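Local coordinates for protein short chain dehydrogenase (Rhodopseudomonas palustris, PDB 3H7A) that probably catalyses NAD(P)-dependent oxidation or reduction of a substrate not yet identified, as a member of the short-chain dehydrogenase/reductase family, at residues A21-K26 with G221-L226; R61-D64 with E70-A73; A217-A222 with M238-Y243. All coordinates share one frame; numbering follows the deposited sequence.

Overall arrangement
All three contacts fasten helices to one another or to the parallel sheet of a Rossmann fold, whose seven strands run in the order 3-2-1-4-5-6-7. Contacts 1 and 3 are neighbours, with centres about 9 Å apart, and share Gly221 and Ala222: helix 216-228 faces helix 18-29 in contact 1 and strand 237-240 in contact 3. They also touch directly, Ala220 CB lying 3.4 Å from Glu22 O. Contact 2 belongs to the other margin of the sheet, at strand 57-62, and its centre is about 27 Å from that of contact 3. Between contacts 1 and 2 the nearest atoms are about 10 Å apart.

Contact 1 (A21-K26 with G221-L226); sequences AEIAKK and GAYWQL
In the Rossmann fold of this short-chain dehydrogenase, helix 18-29, which follows the first strand, packs beside helix 216-228, and segments 21-26 and 221-226 supply two side-chain meetings between them. The first is apolar. Ile23 presents the CD1 end of its longer branch to one side of the Tyr223 ring, with CD1 3.6 Å from Tyr223 CD2 and nearly as close to CE2; the approach is oblique to the ring. The CG1 branch of Ile23 lies beside its own backbone N (chi1 -67°), and the extended second torsion carries CD1 across to the tyrosine. Both side chains are buried, and the Tyr223 hydroxyl hydrogen-bonds to Thr140 on strand 135-142, tying the ring to the sheet.

The second meeting is a cation-pi contact nearer the surface. Lys26 crosses Trp224 at about a right angle and sets its ammonium over one face of the indole, NZ lying 4.0 Å from the centroid of the five-membered ring and 23° off its normal. The aliphatic part helps, as CE rests 3.7 Å from both CB and CG of Trp224. Lys26 NZ also forms a salt bridge with Glu30, while Phe27 meets the indole edge-to-face and Tyr227 stacks with it. A methionine here would probably leave Glu30 without its positive mate and take the cation from the face of the Trp224 indole. The chain of Lys26 bends at chi2 (53°), and its NZ comes closest to the indole at Trp224 CD1, 3.7 Å away.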
ATOM      1  N   ALA B  21      21.307  15.020  15.856  1.00 29.63           N
ATOM      2  CA  ALA B  21      22.559  15.784  15.902  1.00 29.89           C
ATOM      3  C   ALA B  21      23.176  15.949  14.526  1.00 28.97           C
ATOM      4  O   ALA B  21      23.661  17.031  14.185  1.00 30.47           O
ATOM      5  CB  ALA B  21      23.550  15.108  16.835  1.00 33.76           C
ATOM      6  N   GLU B  22      23.155  14.876  13.735  1.00 31.46           N
ATOM      7  CA  GLU B  22      23.662  14.918  12.364  1.00 30.11           C
ATOM      8  C   GLU B  22      22.817  15.795  11.457  1.00 25.95           C
ATOM      9  O   GLU B  22      23.348  16.466  10.575  1.00 28.33           O
ATOM     10  CB  GLU B  22      23.776  13.520  11.761  1.00 31.52           C
ATOM     11  CG  GLU B  22      24.925  12.696  12.314  1.00 37.69           C
ATOM     12  CD  GLU B  22      26.282  13.348  12.126  1.00 44.36           C
ATOM     13  OE1 GLU B  22      26.547  13.937  11.047  1.00 44.64           O
ATOM     14  OE2 GLU B  22      27.088  13.256  13.069  1.00 49.45           O
ATOM     15  N   ILE B  23      21.505  15.792  11.674  1.00 26.59           N
ATOM     16  CA  ILE B  23      20.619  16.678  10.922  1.00 23.54           C
ATOM     17  C   ILE B  23      20.990  18.135  11.212  1.00 27.35           C
ATOM     18  O   ILE B  23      21.116  18.940  10.290  1.00 28.79           O
ATOM     19  CB  ILE B  23      19.123  16.422  11.245  1.00 24.90           C
ATOM     20  CG1 ILE B  23      18.684  15.043  10.739  1.00 18.92           C
ATOM     21  CG2 ILE B  23      18.272  17.485  10.620  1.00 23.87           C
ATOM     22  CD1 ILE B  23      17.336  14.586  11.301  1.00 21.35           C
ATOM     23  N   ALA B  24      21.194  18.447  12.493  1.00 28.20           N
ATOM     24  CA  ALA B  24      21.566  19.791  12.930  1.00 28.26           C
ATOM     25  C   ALA B  24      22.908  20.191  12.316  1.00 24.05           C
ATOM     26  O   ALA B  24      23.009  21.267  11.732  1.00 29.87           O
ATOM     27  CB  ALA B  24      21.606  19.867  14.455  1.00 24.75           C
ATOM     28  N   LYS B  25      23.903  19.300  12.404  1.00 28.53           N
ATOM     29  CA  LYS B  25      25.223  19.500  11.775  1.00 28.21           C
ATOM     30  C   LYS B  25      25.111  19.816  10.287  1.00 29.20           C
ATOM     31  O   LYS B  25      25.770  20.726   9.806  1.00 34.33           O
ATOM     32  CB  LYS B  25      26.147  18.277  11.962  1.00 25.03           C
ATOM     33  CG  LYS B  25      26.704  18.048  13.376  1.00 32.22           C
ATOM     34  CD  LYS B  25      27.730  16.886  13.384  1.00 31.27           C
ATOM     35  CE  LYS B  25      27.753  16.168  14.730  1.00 48.84           C
ATOM     36  NZ  LYS B  25      28.826  15.122  14.863  1.00 49.33           N
ATOM     37  N   LYS B  26      24.266  19.074   9.569  1.00 32.93           N
ATOM     38  CA  LYS B  26      24.102  19.248   8.116  1.00 31.13           C
ATOM     39  C   LYS B  26      23.480  20.586   7.732  1.00 30.75           C
ATOM     40  O   LYS B  26      24.004  21.286   6.865  1.00 27.42           O
ATOM     41  CB  LYS B  26      23.295  18.082   7.498  1.00 28.11           C
ATOM     42  CG  LYS B  26      23.057  18.162   5.976  1.00 32.80           C
ATOM     43  CD  LYS B  26      24.353  18.352   5.170  1.00 36.60           C
ATOM     44  CE  LYS B  26      24.249  17.716   3.799  1.00 39.15           C
ATOM     45  NZ  LYS B  26      25.067  18.424   2.781  1.00 35.71           N
ATOM     46  N   GLY B 221      21.753  13.400   5.141  1.00 30.73           N
ATOM     47  CA  GLY B 221      21.931  13.493   3.696  1.00 25.50           C
ATOM     48  C   GLY B 221      20.623  13.372   2.953  1.00 27.91           C
ATOM     49  O   GLY B 221      20.348  14.175   2.058  1.00 27.07           O
ATOM     50  N   ALA B 222      19.809  12.384   3.344  1.00 23.99           N
ATOM     51  CA  ALA B 222      18.464  12.180   2.768  1.00 26.12           C
ATOM     52  C   ALA B 222      17.524  13.371   3.008  1.00 28.14           C
ATOM     53  O   ALA B 222      16.781  13.782   2.111  1.00 25.26           O
ATOM     54  CB  ALA B 222      17.845  10.882   3.296  1.00 24.89           C
ATOM     55  N   TYR B 223      17.568  13.937   4.214  1.00 26.33           N
ATOM     56  CA  TYR B 223      16.795  15.136   4.491  1.00 26.85           C
ATOM     57  C   TYR B 223      17.280  16.313   3.661  1.00 25.02           C
ATOM     58  O   TYR B 223      16.466  17.116   3.178  1.00 24.76           O
ATOM     59  CB  TYR B 223      16.836  15.472   5.970  1.00 27.43           C
ATOM     60  CG  TYR B 223      15.753  14.795   6.753  1.00 21.51           C
ATOM     61  CD1 TYR B 223      14.434  14.838   6.312  1.00 27.55           C
ATOM     62  CD2 TYR B 223      16.038  14.112   7.935  1.00 26.09           C
ATOM     63  CE1 TYR B 223      13.425  14.218   7.015  1.00 22.34           C
ATOM     64  CE2 TYR B 223      15.026  13.500   8.665  1.00 21.43           C
ATOM     65  CZ  TYR B 223      13.715  13.569   8.184  1.00 24.29           C
ATOM     66  OH  TYR B 223      12.678  12.981   8.854  1.00 28.78           O
ATOM     67  N   TRP B 224      18.602  16.404   3.480  1.00 23.06           N
ATOM     68  CA  TRP B 224      19.171  17.429   2.598  1.00 24.47           C
ATOM     69  C   TRP B 224      18.735  17.219   1.142  1.00 29.37           C
ATOM     70  O   TRP B 224      18.380  18.177   0.454  1.00 26.79           O
ATOM     71  CB  TRP B 224      20.705  17.533   2.718  1.00 26.16           C
ATOM     72  CG  TRP B 224      21.240  18.709   1.901  1.00 31.59           C
ATOM     73  CD1 TRP B 224      22.003  18.646   0.772  1.00 30.02           C
ATOM     74  CD2 TRP B 224      20.990  20.107   2.136  1.00 28.86           C
ATOM     75  NE1 TRP B 224      22.259  19.918   0.295  1.00 24.91           N
ATOM     76  CE2 TRP B 224      21.648  20.829   1.116  1.00 27.18           C
ATOM     77  CE3 TRP B 224      20.286  20.819   3.121  1.00 31.78           C
ATOM     78  CZ2 TRP B 224      21.612  22.226   1.044  1.00 30.63           C
ATOM     79  CZ3 TRP B 224      20.263  22.206   3.058  1.00 31.06           C
ATOM     80  CH2 TRP B 224      20.910  22.896   2.014  1.00 30.39           C
ATOM     81  N   GLN B 225      18.725  15.963   0.695  1.00 26.56           N
ATOM     82  CA  GLN B 225      18.183  15.627  -0.615  1.00 31.26           C
ATOM     83  C   GLN B 225      16.729  16.110  -0.781  1.00 30.83           C
ATOM     84  O   GLN B 225      16.388  16.731  -1.790  1.00 32.44           O
ATOM     85  CB  GLN B 225      18.287  14.124  -0.867  1.00 32.32           C
ATOM     86  CG  GLN B 225      17.955  13.729  -2.301  1.00 48.04           C
ATOM     87  CD  GLN B 225      17.377  12.331  -2.424  1.00 48.09           C
ATOM     88  OE1 GLN B 225      16.511  12.084  -3.267  1.00 44.17           O
ATOM     89  NE2 GLN B 225      17.859  11.410  -1.592  1.00 40.44           N
ATOM     90  N   LEU B 226      15.881  15.843   0.212  1.00 30.24           N
ATOM     91  CA  LEU B 226      14.494  16.317   0.170  1.00 24.72           C
ATOM     92  C   LEU B 226      14.440  17.840   0.159  1.00 30.33           C
ATOM     93  O   LEU B 226      13.639  18.436  -0.581  1.00 26.77           O
ATOM     94  CB  LEU B 226      13.679  15.754   1.339  1.00 28.33           C
ATOM     95  CG  LEU B 226      13.209  14.299   1.245  1.00 27.64           C
ATOM     96  CD1 LEU B 226      12.679  13.803   2.577  1.00 23.02           C
ATOM     97  CD2 LEU B 226      12.166  14.135   0.138  1.00 29.80           C
TER

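Contact 2 (R61-D64 with E70-A73); sequences RSLD and EVTA
Asp64 and Glu70 join the turn after the third strand, 57-62, to the next helix, 68-81, of the Rossmann fold through one direct hydrogen bond. Asp64 N donates to Glu70 OE1 over 2.9 Å, almost straight at 175°, and reaches the oxygen from above the carboxylate plane, 42° out of it. The glutamate chain runs extended beyond CG, which brings its carboxylate to the backbone of the turn. In short-chain dehydrogenases an aspartate just after this strand commonly lies by the adenine of the cofactor, and Asp64 is consistent with that place.

A water makes the second polar link: it accepts from Arg61 NH2 at 2.7 Å, in the guanidinium plane, and donates to Glu70 O at 3.3 Å. Ala73 O lies over one face of the same guanidinium.

Leu63 supplies the apolar part: its CD1 lies 3.5 Å from Glu70 O, 3.8 Å from Glu70 CB and, more loosely, 4.4 Å from Val71 CG2.

The Asp64 carboxylate salt-bridges Arg66, although its OD2 remains 4.9 Å from Glu70 OE2. That arginine probably eases the proximity of the two acids, while the N-H of Asp64 steadies the glutamate independently of the aspartate side chain.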
ATOM      1  N   ARG B  61      17.982  24.662  22.925  1.00 33.60           N
ATOM      2  CA  ARG B  61      16.947  24.826  23.943  1.00 33.15           C
ATOM      3  C   ARG B  61      16.549  23.488  24.554  1.00 33.93           C
ATOM      4  O   ARG B  61      16.699  22.443  23.918  1.00 34.56           O
ATOM      5  CB  ARG B  61      15.708  25.526  23.374  1.00 30.66           C
ATOM      6  CG  ARG B  61      15.921  26.995  23.010  1.00 36.45           C
ATOM      7  CD  ARG B  61      14.741  27.547  22.205  1.00 41.15           C
ATOM      8  NE  ARG B  61      13.471  27.539  22.943  1.00 47.14           N
ATOM      9  CZ  ARG B  61      12.843  28.622  23.407  1.00 51.65           C
ATOM     10  NH1 ARG B  61      13.354  29.838  23.225  1.00 44.88           N
ATOM     11  NH2 ARG B  61      11.691  28.492  24.058  1.00 46.69           N
ATOM     12  N   SER B  62      16.061  23.534  25.795  1.00 26.53           N
ATOM     13  CA  SER B  62      15.397  22.400  26.421  1.00 30.17           C
ATOM     14  C   SER B  62      13.979  22.432  25.918  1.00 29.28           C
ATOM     15  O   SER B  62      13.356  23.494  25.898  1.00 30.46           O
ATOM     16  CB  SER B  62      15.383  22.543  27.940  1.00 37.77           C
ATOM     17  OG  SER B  62      16.620  22.161  28.502  1.00 39.77           O
ATOM     18  N   LEU B  63      13.469  21.282  25.490  1.00 33.18           N
ATOM     19  CA  LEU B  63      12.140  21.222  24.894  1.00 31.28           C
ATOM     20  C   LEU B  63      11.520  19.866  25.135  1.00 28.44           C
ATOM     21  O   LEU B  63      12.082  18.835  24.763  1.00 32.40           O
ATOM     22  CB  LEU B  63      12.195  21.515  23.382  1.00 30.04           C
ATOM     23  CG  LEU B  63      10.946  21.206  22.543  1.00 31.60           C
ATOM     24  CD1 LEU B  63       9.834  22.199  22.835  1.00 31.80           C
ATOM     25  CD2 LEU B  63      11.253  21.131  21.026  1.00 29.14           C
ATOM     26  N   ASP B  64      10.357  19.883  25.768  1.00 36.17           N
ATOM     27  CA  ASP B  64       9.543  18.694  25.882  1.00 34.45           C
ATOM     28  C   ASP B  64       8.419  18.793  24.854  1.00 31.57           C
ATOM     29  O   ASP B  64       7.432  19.508  25.049  1.00 32.09           O
ATOM     30  CB  ASP B  64       8.997  18.547  27.301  1.00 36.06           C
ATOM     31  CG  ASP B  64       8.168  17.292  27.481  1.00 43.34           C
ATOM     32  OD1 ASP B  64       8.357  16.310  26.728  1.00 45.82           O
ATOM     33  OD2 ASP B  64       7.326  17.289  28.395  1.00 51.26           O
ATOM     34  N   GLU B  70       5.337  24.691  24.849  1.00 25.08           N
ATOM     35  CA  GLU B  70       6.771  24.666  24.612  1.00 29.22           C
ATOM     36  C   GLU B  70       7.113  24.531  23.126  1.00 30.83           C
ATOM     37  O   GLU B  70       8.056  25.170  22.654  1.00 28.29           O
ATOM     38  CB  GLU B  70       7.425  23.526  25.393  1.00 23.99           C
ATOM     39  CG  GLU B  70       7.542  23.754  26.896  1.00 37.47           C
ATOM     40  CD  GLU B  70       8.358  22.657  27.604  1.00 37.17           C
ATOM     41  OE1 GLU B  70       9.445  22.280  27.110  1.00 43.51           O
ATOM     42  OE2 GLU B  70       7.911  22.177  28.669  1.00 49.31           O
ATOM     43  N   VAL B  71       6.369  23.695  22.396  1.00 28.15           N
ATOM     44  CA  VAL B  71       6.574  23.542  20.941  1.00 26.55           C
ATOM     45  C   VAL B  71       6.307  24.863  20.238  1.00 28.37           C
ATOM     46  O   VAL B  71       7.109  25.309  19.427  1.00 29.13           O
ATOM     47  CB  VAL B  71       5.670  22.420  20.319  1.00 27.56           C
ATOM     48  CG1 VAL B  71       5.657  22.488  18.794  1.00 20.00           C
ATOM     49  CG2 VAL B  71       6.148  21.062  20.749  1.00 21.58           C
ATOM     50  N   THR B  72       5.180  25.484  20.576  1.00 22.78           N
ATOM     51  CA  THR B  72       4.789  26.762  20.000  1.00 27.40           C
ATOM     52  C   THR B  72       5.832  27.849  20.311  1.00 26.43           C
ATOM     53  O   THR B  72       6.190  28.642  19.435  1.00 33.70           O
ATOM     54  CB  THR B  72       3.379  27.133  20.487  1.00 27.82           C
ATOM     55  OG1 THR B  72       2.521  26.003  20.287  1.00 28.05           O
ATOM     56  CG2 THR B  72       2.799  28.328  19.731  1.00 31.67           C
ATOM     57  N   ALA B  73       6.345  27.862  21.538  1.00 24.85           N
ATOM     58  CA  ALA B  73       7.313  28.873  21.950  1.00 27.32           C
ATOM     59  C   ALA B  73       8.654  28.646  21.287  1.00 25.78           C
ATOM     60  O   ALA B  73       9.318  29.605  20.916  1.00 29.46           O
ATOM     61  CB  ALA B  73       7.465  28.911  23.478  1.00 27.83           C
TER
HETATM   62  O   HOH W   1      10.336  26.306  24.731  1.00 40.02           O

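Contact 3 (A217-A222 with M238-Y243); sequences AAVAGA and MEIRPY
Ile240 CD1 reaches from the last strand of the Rossmann sheet to helix 216-228, where it touches Ala222 CB at 3.8 Å and lies 4.1 Å from Val219 CA. Val219 CG2 adds a looser apolar touch, 4.2 Å from Ile240 CD1, so the isoleucine tip rests against residues one helical turn apart. The second strand residue to take part is Met238: its terminal methyl CE comes within 4.1 Å of Ala222 CB. This small alanine methyl is therefore met by two longer side chains from the same strand. The contact is apolar and buried.

Torsions explain the two reaches. In Ile240, CG1 stands between the backbone N and the carbonyl carbon (chi1 52°), and the branch then runs extended to CD1. Met238 is extended through chi2 and turns only at chi3 (72°), which swings CE toward the alanine.

Farther out, backbone hydrogen bonds pair Met238 with His182 and Ile184, and Ile240 with Ile184, while Leu183 of strand 178-185 packs against both Val219 and Met238. Thr235 of a second subunit packs on Met238 and Ile240. Helix 216-228 lies in the beta-alpha-beta crossover between the parallel neighbours 178-185 and 237-240, which is why the axis of segment 217-222 runs nearly antiparallel to that of 238-240 (160°), with a closest approach of 10.4 Å. On helix 18-29, Ile19 touches Val219, so helix 216-228 lies between that helix and strand 237-240.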
ATOM      1  N   ALA B 217      24.670  10.138   9.700  1.00 33.58           N
ATOM      2  CA  ALA B 217      25.002  11.096   8.644  1.00 39.16           C
ATOM      3  C   ALA B 217      24.245  10.835   7.331  1.00 40.99           C
ATOM      4  O   ALA B 217      24.034  11.758   6.535  1.00 40.54           O
ATOM      5  CB  ALA B 217      26.507  11.120   8.398  1.00 40.28           C
ATOM      6  N   ALA B 218      23.837   9.581   7.114  1.00 38.26           N
ATOM      7  CA  ALA B 218      23.084   9.212   5.915  1.00 38.35           C
ATOM      8  C   ALA B 218      21.669   9.794   5.912  1.00 34.47           C
ATOM      9  O   ALA B 218      21.213  10.307   4.884  1.00 36.42           O
ATOM     10  CB  ALA B 218      23.048   7.707   5.754  1.00 37.05           C
ATOM     11  N   VAL B 219      20.997   9.728   7.064  1.00 32.81           N
ATOM     12  CA  VAL B 219      19.652  10.297   7.238  1.00 29.84           C
ATOM     13  C   VAL B 219      19.659  11.815   7.001  1.00 32.17           C
ATOM     14  O   VAL B 219      18.759  12.361   6.348  1.00 28.24           O
ATOM     15  CB  VAL B 219      19.093   9.984   8.646  1.00 33.95           C
ATOM     16  CG1 VAL B 219      17.654  10.474   8.799  1.00 29.13           C
ATOM     17  CG2 VAL B 219      19.177   8.482   8.943  1.00 29.30           C
ATOM     18  N   ALA B 220      20.693  12.483   7.513  1.00 32.18           N
ATOM     19  CA  ALA B 220      20.849  13.922   7.329  1.00 29.35           C
ATOM     20  C   ALA B 220      21.002  14.250   5.852  1.00 28.35           C
ATOM     21  O   ALA B 220      20.424  15.230   5.375  1.00 31.68           O
ATOM     22  CB  ALA B 220      22.031  14.436   8.121  1.00 25.99           C
ATOM     23  N   GLY B 221      21.753  13.400   5.141  1.00 30.73           N
ATOM     24  CA  GLY B 221      21.931  13.493   3.696  1.00 25.50           C
ATOM     25  C   GLY B 221      20.623  13.372   2.953  1.00 27.91           C
ATOM     26  O   GLY B 221      20.348  14.175   2.058  1.00 27.07           O
ATOM     27  N   ALA B 222      19.809  12.384   3.344  1.00 23.99           N
ATOM     28  CA  ALA B 222      18.464  12.180   2.768  1.00 26.12           C
ATOM     29  C   ALA B 222      17.524  13.371   3.008  1.00 28.14           C
ATOM     30  O   ALA B 222      16.781  13.782   2.111  1.00 25.26           O
ATOM     31  CB  ALA B 222      17.845  10.882   3.296  1.00 24.89           C
ATOM     32  N   MET B 238       9.520   8.910   1.353  1.00 22.86           N
ATOM     33  CA  MET B 238      10.728   8.264   0.865  1.00 30.27           C
ATOM     34  C   MET B 238      11.195   7.317   1.959  1.00 30.99           C
ATOM     35  O   MET B 238      11.139   7.666   3.138  1.00 31.14           O
ATOM     36  CB  MET B 238      11.790   9.332   0.595  1.00 32.95           C
ATOM     37  CG  MET B 238      12.792   8.937  -0.442  1.00 41.06           C
ATOM     38  SD  MET B 238      13.906  10.242  -0.951  1.00 32.01           S
ATOM     39  CE  MET B 238      14.964  10.424   0.476  1.00 27.46           C
ATOM     40  N   GLU B 239      11.639   6.120   1.585  1.00 30.46           N
ATOM     41  CA  GLU B 239      12.164   5.166   2.564  1.00 31.84           C
ATOM     42  C   GLU B 239      13.628   4.851   2.298  1.00 28.08           C
ATOM     43  O   GLU B 239      14.004   4.595   1.159  1.00 36.62           O
ATOM     44  CB  GLU B 239      11.339   3.868   2.595  1.00 29.47           C
ATOM     45  CG  GLU B 239      11.766   2.933   3.726  1.00 41.61           C
ATOM     46  CD  GLU B 239      10.940   1.654   3.851  1.00 43.09           C
ATOM     47  OE1 GLU B 239       9.915   1.496   3.148  1.00 43.97           O
ATOM     48  OE2 GLU B 239      11.336   0.802   4.684  1.00 52.91           O
ATOM     49  N   ILE B 240      14.448   4.877   3.349  1.00 25.68           N
ATOM     50  CA  ILE B 240      15.868   4.556   3.242  1.00 27.28           C
ATOM     51  C   ILE B 240      16.235   3.424   4.187  1.00 30.92           C
ATOM     52  O   ILE B 240      15.591   3.248   5.216  1.00 29.82           O
ATOM     53  CB  ILE B 240      16.764   5.799   3.529  1.00 25.99           C
ATOM     54  CG1 ILE B 240      16.388   6.462   4.865  1.00 26.05           C
ATOM     55  CG2 ILE B 240      16.626   6.786   2.413  1.00 20.38           C
ATOM     56  CD1 ILE B 240      17.261   7.656   5.258  1.00 24.94           C
ATOM     57  N   ARG B 241      17.245   2.642   3.815  1.00 36.83           N
ATOM     58  CA  ARG B 241      17.876   1.656   4.710  1.00 45.66           C
ATOM     59  C   ARG B 241      19.302   1.317   4.228  1.00 53.43           C
ATOM     60  O   ARG B 241      19.599   1.483   3.032  1.00 55.30           O
ATOM     61  CB  ARG B 241      17.010   0.399   4.908  1.00 43.90           C
ATOM     62  CG  ARG B 241      16.509  -0.260   3.661  1.00 54.62           C
ATOM     63  CD  ARG B 241      16.127  -1.701   3.940  1.00 68.96           C
ATOM     64  NE  ARG B 241      17.291  -2.481   4.367  1.00 81.30           N
ATOM     65  CZ  ARG B 241      17.327  -3.809   4.461  1.00 87.24           C
ATOM     66  NH1 ARG B 241      16.259  -4.540   4.158  1.00 86.57           N
ATOM     67  NH2 ARG B 241      18.443  -4.410   4.859  1.00 87.00           N
ATOM     68  N   PRO B 242      20.202   0.897   5.153  1.00 56.98           N
ATOM     69  CA  PRO B 242      21.584   0.553   4.753  1.00 62.42           C
ATOM     70  C   PRO B 242      21.765  -0.871   4.216  1.00 63.62           C
ATOM     71  O   PRO B 242      20.957  -1.758   4.529  1.00 63.06           O
ATOM     72  CB  PRO B 242      22.376   0.728   6.053  1.00 63.65           C
ATOM     73  CG  PRO B 242      21.381   0.435   7.146  1.00 64.61           C
ATOM     74  CD  PRO B 242      20.004   0.762   6.612  1.00 58.13           C
ATOM     75  N   TYR B 243      22.821  -1.082   3.422  1.00 66.27           N
ATOM     76  CA  TYR B 243      23.120  -2.416   2.847  1.00 72.30           C
ATOM     77  C   TYR B 243      24.588  -2.850   2.996  1.00 73.82           C
ATOM     78  O   TYR B 243      25.468  -2.042   3.312  1.00 74.48           O
ATOM     79  CB  TYR B 243      22.678  -2.509   1.370  1.00 70.42           C
ATOM     80  CG  TYR B 243      21.202  -2.244   1.153  1.00 67.49           C
ATOM     81  CD1 TYR B 243      20.748  -0.967   0.802  1.00 65.18           C
ATOM     82  CD2 TYR B 243      20.255  -3.260   1.324  1.00 64.07           C
ATOM     83  CE1 TYR B 243      19.389  -0.710   0.618  1.00 65.96           C
ATOM     84  CE2 TYR B 243      18.893  -3.015   1.145  1.00 61.12           C
ATOM     85  CZ  TYR B 243      18.466  -1.736   0.790  1.00 68.74           C
ATOM     86  OH  TYR B 243      17.121  -1.476   0.612  1.00 68.69           O
TER